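Local coordinates for protein ATP-dependent RNA helicase HrpB (Escherichia coli, PDB 6EUD) that hydrolyses ATP to ADP and phosphate as a DExH-box NTPase of the DEAH/RHA helicase group and binds single-stranded RNA, at residues 318-323 with 335-340; 436-441 with 488-493; 637-642 with 700-705. All coordinates share one frame; numbering follows the deposited sequence.

Contact 1. Residues 318-323 with 335-340; sequences ASMTQR and SLHLIA
Met320, on the helix that carries the start of motif VI of the second RecA-like domain, packs on His337 at the end of strand 333-337 and on Ile339 just after it. Gln322 and Arg323 in the same helix begin the QRxGRAGR signature. The backbone meets the imidazole first: Met320 O lies 3.3 Å from His337 CE1, at the ring edge and near its plane, a C-H···O type of approach to a carbon flanked by two nitrogens. The methionine side chain then runs above the ring, its SD 4.9 Å from the His337 centroid and 39° off the ring normal, an oblique Met-aromatic contact. Beyond it, SD and Ile339 CD1 reach toward each other tip to tip at 3.8 Å. Ile339 gets there with CG1 between its backbone N and carbonyl carbon (chi1 60°) and the chain extended beyond it to CD1. An inverse gamma turn centred on Leu338, with a weak bond from Ile339 N to His337 O, separates His337 and Ile339, both of which point toward the helix. The imidazole is fixed by partners outside the two segments: ND1 bonds Asp292 OD2 and NE2 bonds Arg188 NE, which would place the ring proton on ND1, while the Tyr190 ring lies against it, planes about 25° apart. Asp292 also forms a salt bridge with Arg323 NH1, so one carboxylate holds both the strand and the helix. Such packing of the motif VI helix against parallel strands of the sheet, here 333-337 and neighbouring 287-302, is a feature of the C-terminal RecA-like domain of superfamily 2 helicases.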
loop_
_atom_site.group_PDB
_atom_site.type_symbol
_atom_site.label_atom_id
_atom_site.label_comp_id
_atom_site.label_asym_id
_atom_site.label_seq_id
_atom_site.Cartn_x
_atom_site.Cartn_y
_atom_site.Cartn_z
ATOM N N ALA A 318 13.864 5.514 -16.150
ATOM C CA ALA A 318 14.250 6.897 -15.873
ATOM C C ALA A 318 15.486 6.956 -14.960
ATOM O O ALA A 318 16.402 7.739 -15.201
ATOM C CB ALA A 318 13.084 7.682 -15.263
ATOM N N SER A 319 15.553 6.111 -13.940
ATOM C CA SER A 319 16.734 6.180 -13.082
ATOM C C SER A 319 17.941 5.467 -13.689
ATOM O O SER A 319 19.078 5.853 -13.429
ATOM C CB SER A 319 16.440 5.643 -11.684
ATOM O OG SER A 319 15.444 4.665 -11.710
ATOM N N MET A 320 17.719 4.453 -14.513
ATOM C CA MET A 320 18.850 3.881 -15.234
ATOM C C MET A 320 19.475 4.947 -16.140
ATOM O O MET A 320 20.708 5.058 -16.265
ATOM C CB MET A 320 18.418 2.667 -16.040
ATOM C CG MET A 320 18.380 1.358 -15.212
ATOM S SD MET A 320 18.188 -0.120 -16.230
ATOM C CE MET A 320 16.534 0.154 -16.866
ATOM N N THR A 321 18.617 5.763 -16.735
ATOM C CA THR A 321 19.064 6.854 -17.593
ATOM C C THR A 321 19.722 7.961 -16.765
ATOM O O THR A 321 20.752 8.511 -17.154
ATOM C CB THR A 321 17.895 7.416 -18.420
ATOM O OG1 THR A 321 17.486 6.416 -19.362
ATOM C CG2 THR A 321 18.309 8.642 -19.177
ATOM N N GLN A 322 19.148 8.270 -15.609
ATOM C CA GLN A 322 19.766 9.254 -14.729
ATOM C C GLN A 322 21.154 8.753 -14.273
ATOM O O GLN A 322 22.114 9.522 -14.241
ATOM C CB GLN A 322 18.865 9.553 -13.542
ATOM C CG GLN A 322 19.415 10.549 -12.555
ATOM C CD GLN A 322 19.428 11.981 -13.071
ATOM O OE1 GLN A 322 18.644 12.344 -13.953
ATOM N NE2 GLN A 322 20.315 12.807 -12.510
ATOM N N ARG A 323 21.261 7.457 -13.983
ATOM C CA ARG A 323 22.530 6.856 -13.580
ATOM C C ARG A 323 23.561 6.896 -14.697
ATOM O O ARG A 323 24.729 7.160 -14.455
ATOM C CB ARG A 323 22.329 5.410 -13.144
ATOM C CG ARG A 323 21.691 5.282 -11.812
ATOM C CD ARG A 323 21.373 3.836 -11.448
ATOM N NE ARG A 323 20.685 3.825 -10.161
ATOM C CZ ARG A 323 20.529 2.758 -9.391
ATOM N NH1 ARG A 323 21.013 1.584 -9.766
ATOM N NH2 ARG A 323 19.893 2.872 -8.235
ATOM N N SER A 335 28.267 3.926 -20.028
ATOM C CA SER A 335 27.489 3.352 -18.939
ATOM C C SER A 335 27.200 1.880 -19.233
ATOM O O SER A 335 26.693 1.540 -20.306
ATOM C CB SER A 335 26.183 4.122 -18.752
ATOM O OG SER A 335 25.417 3.630 -17.667
ATOM N N LEU A 336 27.548 1.009 -18.290
ATOM C CA LEU A 336 27.274 -0.418 -18.409
ATOM C C LEU A 336 26.184 -0.866 -17.406
ATOM O O LEU A 336 26.368 -0.780 -16.177
ATOM C CB LEU A 336 28.568 -1.224 -18.195
ATOM C CG LEU A 336 28.421 -2.753 -18.152
ATOM C CD1 LEU A 336 27.873 -3.314 -19.485
ATOM C CD2 LEU A 336 29.737 -3.440 -17.793
ATOM N N HIS A 337 25.050 -1.327 -17.924
ATOM C CA HIS A 337 23.969 -1.784 -17.065
ATOM C C HIS A 337 23.994 -3.304 -16.932
ATOM O O HIS A 337 23.965 -4.017 -17.924
ATOM C CB HIS A 337 22.626 -1.280 -17.608
ATOM C CG HIS A 337 22.578 0.221 -17.782
ATOM N ND1 HIS A 337 22.228 1.087 -16.761
ATOM C CD2 HIS A 337 22.870 1.006 -18.848
ATOM C CE1 HIS A 337 22.287 2.333 -17.192
ATOM N NE2 HIS A 337 22.673 2.312 -18.459
ATOM N N LEU A 338 24.043 -3.799 -15.699
ATOM C CA LEU A 338 24.178 -5.235 -15.445
ATOM C C LEU A 338 22.869 -6.041 -15.544
ATOM O O LEU A 338 22.554 -6.879 -14.676
ATOM C CB LEU A 338 24.799 -5.443 -14.074
ATOM C CG LEU A 338 26.173 -4.788 -13.981
ATOM C CD1 LEU A 338 26.839 -5.158 -12.648
ATOM C CD2 LEU A 338 27.030 -5.170 -15.177
ATOM N N ILE A 339 22.118 -5.772 -16.609
ATOM C CA ILE A 339 20.981 -6.577 -17.011
ATOM C C ILE A 339 20.977 -6.676 -18.527
ATOM O O ILE A 339 21.628 -5.885 -19.204
ATOM C CB ILE A 339 19.644 -5.986 -16.535
ATOM C CG1 ILE A 339 19.440 -4.583 -17.133
ATOM C CG2 ILE A 339 19.581 -5.952 -15.011
ATOM C CD1 ILE A 339 18.167 -3.935 -16.680
ATOM N N ALA A 340 20.248 -7.646 -19.061
ATOM C CA ALA A 340 20.077 -7.735 -20.507
ATOM C C ALA A 340 19.341 -6.508 -21.024
ATOM O O ALA A 340 18.507 -5.942 -20.303
ATOM C CB ALA A 340 19.321 -8.983 -20.865
#

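Contact 2. Residues 436-441 with 488-493; sequences AATAAK and SSLIAP
Thr438 points toward the turn formed by Leu490 and Ile491, and its two branches divide the work. The methyl CG2 stands 3.7 Å from Ile491 CG1 and 4.1 Å from the backbone N of the same residue, so it rests between the start of the side chain and the main chain. The hydroxyl branch faces Leu490 instead, with OG1 3.9 Å from Leu490 CD1 and 4.0 Å from Leu490 CB. Thr438 crosses both partners at about a right angle. Its chi1 of -55° sets CG2 opposite the backbone N and swings OG1 back along the helix, where the hydroxyl can bond Asp434 O one turn earlier. The same oxygen accepts a bond from Asp487 N, so this buried polar atom is gripped twice although its neighbours across the contact are aliphatic. Helix 433-447 here belongs to a bundle of short helices that probably corresponds to the ratchet-like domain of DEAH/RHA proteins, and the facing segment is a 3-10 turn that leads into helix 491-498. That turn is closed by Ile491 N bonding Ser488 O at 3.2 Å. Phe461 of helix 457-462 touches Thr438, Ser488 and Ile491, bridging both sides of the contact. Ile491 also packs on Ile442, one turn beyond Thr438 on helix 433-447, while Leu490 rests on Asp434 and Glu435 toward the start of that helix.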
loop_
_atom_site.group_PDB
_atom_site.type_symbol
_atom_site.label_atom_id
_atom_site.label_comp_id
_atom_site.label_asym_id
_atom_site.label_seq_id
_atom_site.Cartn_x
_atom_site.Cartn_y
_atom_site.Cartn_z
ATOM N N ALA A 436 2.668 7.234 31.645
ATOM C CA ALA A 436 3.082 8.161 30.597
ATOM C C ALA A 436 4.598 8.093 30.362
ATOM O O ALA A 436 5.035 7.889 29.217
ATOM C CB ALA A 436 2.655 9.572 30.930
ATOM N N ALA A 437 5.387 8.264 31.431
ATOM C CA ALA A 437 6.847 8.237 31.325
ATOM C C ALA A 437 7.332 6.888 30.766
ATOM O O ALA A 437 8.287 6.828 29.992
ATOM C CB ALA A 437 7.488 8.511 32.678
ATOM N N THR A 438 6.661 5.810 31.156
ATOM C CA THR A 438 6.989 4.493 30.627
ATOM C C THR A 438 6.742 4.441 29.111
ATOM O O THR A 438 7.610 4.012 28.342
ATOM C CB THR A 438 6.176 3.386 31.334
ATOM O OG1 THR A 438 6.379 3.472 32.756
ATOM C CG2 THR A 438 6.605 2.016 30.837
ATOM N N ALA A 439 5.560 4.884 28.693
ATOM C CA ALA A 439 5.214 4.933 27.277
ATOM C C ALA A 439 6.204 5.781 26.462
ATOM O O ALA A 439 6.549 5.420 25.341
ATOM C CB ALA A 439 3.770 5.466 27.090
ATOM N N ALA A 440 6.674 6.889 27.026
ATOM C CA ALA A 440 7.518 7.834 26.290
ATOM C C ALA A 440 8.883 7.232 25.997
ATOM O O ALA A 440 9.453 7.425 24.910
ATOM C CB ALA A 440 7.673 9.142 27.073
ATOM N N LYS A 441 9.411 6.518 26.981
ATOM C CA LYS A 441 10.683 5.842 26.823
ATOM C C LYS A 441 10.570 4.708 25.802
ATOM O O LYS A 441 11.410 4.583 24.900
ATOM C CB LYS A 441 11.179 5.297 28.163
ATOM C CG LYS A 441 12.453 4.486 28.019
ATOM C CD LYS A 441 13.467 4.818 29.084
ATOM C CE LYS A 441 14.818 4.298 28.652
ATOM N NZ LYS A 441 15.850 4.556 29.684
ATOM N N SER A 488 9.104 -0.682 34.405
ATOM C CA SER A 488 9.033 -1.757 33.414
ATOM C C SER A 488 7.794 -2.629 33.598
ATOM O O SER A 488 7.299 -3.225 32.649
ATOM C CB SER A 488 10.286 -2.632 33.469
ATOM O OG SER A 488 10.388 -3.236 34.740
ATOM N N SER A 489 7.277 -2.694 34.813
ATOM C CA SER A 489 6.068 -3.471 35.035
ATOM C C SER A 489 4.860 -2.825 34.375
ATOM O O SER A 489 3.787 -3.405 34.369
ATOM C CB SER A 489 5.796 -3.651 36.533
ATOM O OG SER A 489 5.300 -2.460 37.140
ATOM N N LEU A 490 5.013 -1.622 33.837
ATOM C CA LEU A 490 3.873 -0.948 33.216
ATOM C C LEU A 490 3.908 -1.044 31.692
ATOM O O LEU A 490 3.024 -0.517 31.018
ATOM C CB LEU A 490 3.827 0.516 33.626
ATOM C CG LEU A 490 3.652 0.796 35.119
ATOM C CD1 LEU A 490 3.808 2.293 35.387
ATOM C CD2 LEU A 490 2.288 0.277 35.600
ATOM N N ILE A 491 4.931 -1.717 31.165
ATOM C CA ILE A 491 5.186 -1.749 29.734
ATOM C C ILE A 491 4.176 -2.608 28.987
ATOM O O ILE A 491 3.581 -2.152 28.004
ATOM C CB ILE A 491 6.589 -2.283 29.428
ATOM C CG1 ILE A 491 7.661 -1.424 30.098
ATOM C CG2 ILE A 491 6.806 -2.354 27.934
ATOM C CD1 ILE A 491 9.060 -1.935 29.894
ATOM N N ALA A 492 3.983 -3.842 29.461
ATOM C CA ALA A 492 3.166 -4.830 28.741
ATOM C C ALA A 492 1.748 -4.341 28.402
ATOM O O ALA A 492 1.341 -4.460 27.266
ATOM C CB ALA A 492 3.093 -6.150 29.518
ATOM N N PRO A 493 0.993 -3.795 29.368
ATOM C CA PRO A 493 -0.342 -3.353 28.931
ATOM C C PRO A 493 -0.327 -2.162 27.949
ATOM O O PRO A 493 -1.184 -2.105 27.068
ATOM C CB PRO A 493 -1.035 -2.984 30.241
ATOM C CG PRO A 493 0.087 -2.709 31.201
ATOM C CD PRO A 493 1.202 -3.613 30.817
#

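Contact 3. Residues 637-642 with 700-705; sequences RLRLLC and QRLDSE
The guanidinium of Arg639 has Leu702 CD2 over one face, 4.2 Å above the plane and displaced toward the rim, while two oxygens, Leu702 O and Asp703 OD1, lie at its edge in plane. NH2 is the atom that meets them, at 3.5 Å from Leu702 O and 3.6 Å from Asp703 OD1. The second pair is a long salt bridge, with guanidinium and carboxylate only 22° from coplanar. A water completes the link, donating to Asp703 OD1 at 2.6 Å and accepting from Arg639 NH2 at 3.3 Å. A bend at chi3 (65°) turns the end of the arginine chain toward the C-terminal end of helix 696-705, where its NE bonds Leu706 O. A positive group placed there would be expected to interact favourably with the helix dipole. The axes of segments 637-642 and 700-705 cross at 90° with a closest approach of 11.1 Å, and the contact ties helix 631-646 to helix 696-705 of the HrpB-type C-terminal region. Leu702 is the apolar knob of this crossing: besides lying over the rim of the guanidinium, its CD2 meets Leu640 CD2 at 3.8 Å, the two leucines crossing at about a right angle. Leu702 CD1 approaches Arg639 O at 4.0 Å, and the side chain also touches Leu636 and Ala643 on helix 631-646. Asp703 sits at the interface margin, its OD2 in a salt bridge with Arg691.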
loop_
_atom_site.group_PDB
_atom_site.type_symbol
_atom_site.label_atom_id
_atom_site.label_comp_id
_atom_site.label_asym_id
_atom_site.label_seq_id
_atom_site.Cartn_x
_atom_site.Cartn_y
_atom_site.Cartn_z
ATOM N N ARG A 637 -30.541 -18.695 -6.626
ATOM C CA ARG A 637 -29.168 -18.206 -6.494
ATOM C C ARG A 637 -28.581 -17.899 -7.881
ATOM O O ARG A 637 -28.018 -16.840 -8.075
ATOM C CB ARG A 637 -28.280 -19.197 -5.745
ATOM C CG ARG A 637 -26.939 -18.566 -5.333
ATOM C CD ARG A 637 -25.967 -19.586 -4.759
ATOM N NE ARG A 637 -25.645 -20.608 -5.745
ATOM C CZ ARG A 637 -24.619 -20.544 -6.586
ATOM N NH1 ARG A 637 -23.790 -19.509 -6.548
ATOM N NH2 ARG A 637 -24.416 -21.524 -7.454
ATOM N N LEU A 638 -28.773 -18.801 -8.844
ATOM C CA LEU A 638 -28.305 -18.581 -10.202
ATOM C C LEU A 638 -29.026 -17.384 -10.863
ATOM O O LEU A 638 -28.403 -16.589 -11.581
ATOM C CB LEU A 638 -28.486 -19.859 -11.026
ATOM C CG LEU A 638 -27.546 -21.004 -10.656
ATOM C CD1 LEU A 638 -27.881 -22.310 -11.375
ATOM C CD2 LEU A 638 -26.127 -20.586 -10.972
ATOM N N ARG A 639 -30.326 -17.235 -10.615
ATOM C CA ARG A 639 -31.050 -16.085 -11.162
ATOM C C ARG A 639 -30.515 -14.775 -10.610
ATOM O O ARG A 639 -30.454 -13.770 -11.332
ATOM C CB ARG A 639 -32.542 -16.209 -10.878
ATOM C CG ARG A 639 -33.184 -17.260 -11.776
ATOM C CD ARG A 639 -34.506 -17.761 -11.212
ATOM N NE ARG A 639 -35.473 -16.670 -11.192
ATOM C CZ ARG A 639 -36.491 -16.617 -10.349
ATOM N NH1 ARG A 639 -36.659 -17.592 -9.458
ATOM N NH2 ARG A 639 -37.312 -15.580 -10.372
ATOM N N LEU A 640 -30.122 -14.778 -9.335
ATOM C CA LEU A 640 -29.501 -13.593 -8.728
ATOM C C LEU A 640 -28.151 -13.265 -9.384
ATOM O O LEU A 640 -27.834 -12.097 -9.625
ATOM C CB LEU A 640 -29.335 -13.788 -7.221
ATOM C CG LEU A 640 -30.683 -13.689 -6.499
ATOM C CD1 LEU A 640 -30.564 -14.094 -5.016
ATOM C CD2 LEU A 640 -31.250 -12.269 -6.665
ATOM N N LEU A 641 -27.376 -14.301 -9.694
ATOM C CA LEU A 641 -26.111 -14.124 -10.377
ATOM C C LEU A 641 -26.353 -13.515 -11.750
ATOM O O LEU A 641 -25.650 -12.570 -12.129
ATOM C CB LEU A 641 -25.355 -15.445 -10.534
ATOM C CG LEU A 641 -24.724 -16.082 -9.300
ATOM C CD1 LEU A 641 -24.034 -17.406 -9.675
ATOM C CD2 LEU A 641 -23.755 -15.115 -8.630
ATOM N N CYS A 642 -27.337 -14.055 -12.489
ATOM C CA CYS A 642 -27.616 -13.587 -13.855
ATOM C C CYS A 642 -28.183 -12.174 -13.886
ATOM O O CYS A 642 -27.792 -11.384 -14.733
ATOM C CB CYS A 642 -28.566 -14.548 -14.571
ATOM S SG CYS A 642 -27.734 -16.115 -14.910
ATOM N N GLN A 700 -40.321 -8.497 -6.990
ATOM C CA GLN A 700 -41.247 -8.382 -8.117
ATOM C C GLN A 700 -40.477 -8.265 -9.420
ATOM O O GLN A 700 -40.824 -8.913 -10.405
ATOM C CB GLN A 700 -42.173 -7.170 -7.966
ATOM C CG GLN A 700 -43.031 -7.199 -6.736
ATOM C CD GLN A 700 -43.902 -8.429 -6.667
ATOM O OE1 GLN A 700 -43.882 -9.156 -5.675
ATOM N NE2 GLN A 700 -44.689 -8.665 -7.717
ATOM N N ARG A 701 -39.435 -7.433 -9.412
ATOM C CA ARG A 701 -38.552 -7.270 -10.570
ATOM C C ARG A 701 -37.909 -8.609 -10.984
ATOM O O ARG A 701 -37.950 -8.989 -12.155
ATOM C CB ARG A 701 -37.476 -6.225 -10.275
ATOM C CG ARG A 701 -36.797 -5.656 -11.509
ATOM C CD ARG A 701 -35.844 -4.527 -11.147
ATOM N NE ARG A 701 -36.468 -3.497 -10.310
ATOM C CZ ARG A 701 -37.220 -2.500 -10.779
ATOM N NH1 ARG A 701 -37.464 -2.400 -12.081
ATOM N NH2 ARG A 701 -37.739 -1.606 -9.946
ATOM N N LEU A 702 -37.333 -9.332 -10.030
ATOM C CA LEU A 702 -36.739 -10.622 -10.349
ATOM C C LEU A 702 -37.796 -11.632 -10.848
ATOM O O LEU A 702 -37.561 -12.365 -11.818
ATOM C CB LEU A 702 -35.999 -11.190 -9.139
ATOM C CG LEU A 702 -35.133 -12.405 -9.480
ATOM C CD1 LEU A 702 -33.960 -11.987 -10.374
ATOM C CD2 LEU A 702 -34.636 -13.085 -8.228
ATOM N N ASP A 703 -38.962 -11.671 -10.218
ATOM C CA ASP A 703 -40.011 -12.606 -10.669
ATOM C C ASP A 703 -40.481 -12.295 -12.085
ATOM O O ASP A 703 -40.927 -13.168 -12.820
ATOM C CB ASP A 703 -41.217 -12.588 -9.728
ATOM C CG ASP A 703 -40.984 -13.400 -8.464
ATOM O OD1 ASP A 703 -39.971 -14.130 -8.400
ATOM O OD2 ASP A 703 -41.826 -13.323 -7.538
ATOM N N SER A 704 -40.367 -11.036 -12.464
ATOM C CA SER A 704 -40.839 -10.593 -13.766
ATOM C C SER A 704 -39.750 -10.610 -14.856
ATOM O O SER A 704 -40.013 -11.004 -15.999
ATOM C CB SER A 704 -41.423 -9.183 -13.654
ATOM O OG SER A 704 -41.704 -8.700 -14.949
ATOM N N GLU A 705 -38.539 -10.177 -14.506
ATOM C CA GLU A 705 -37.482 -10.023 -15.494
ATOM C C GLU A 705 -36.659 -11.288 -15.677
ATOM O O GLU A 705 -36.126 -11.522 -16.760
ATOM C CB GLU A 705 -36.566 -8.860 -15.121
ATOM C CG GLU A 705 -37.252 -7.511 -15.158
ATOM C CD GLU A 705 -38.045 -7.294 -16.444
ATOM O OE1 GLU A 705 -37.564 -7.691 -17.530
ATOM O OE2 GLU A 705 -39.155 -6.719 -16.371
HETATM O O HOH W 1 -40.206 -16.614 -9.251
#

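How the contacts relate
The three contacts follow one another along the chain and share no helix or strand; their nearest atoms are about 34 Å apart for contacts 1 and 2, and about 44 Å for either of these with contact 3. Contacts 1 and 2 each set a helix against a turn or strand end, whereas contact 3 joins two helical segments at a right angle. All are largely buried, although Leu490 in contact 2 and Asp703 in contact 3 are partly exposed. Contact 1, in the helicase core, combines sulfur, imidazole and aliphatic groups; contact 2 is almost wholly aliphatic around one hydroxyl; contact 3 alone bridges its segments through opposite charges and a water.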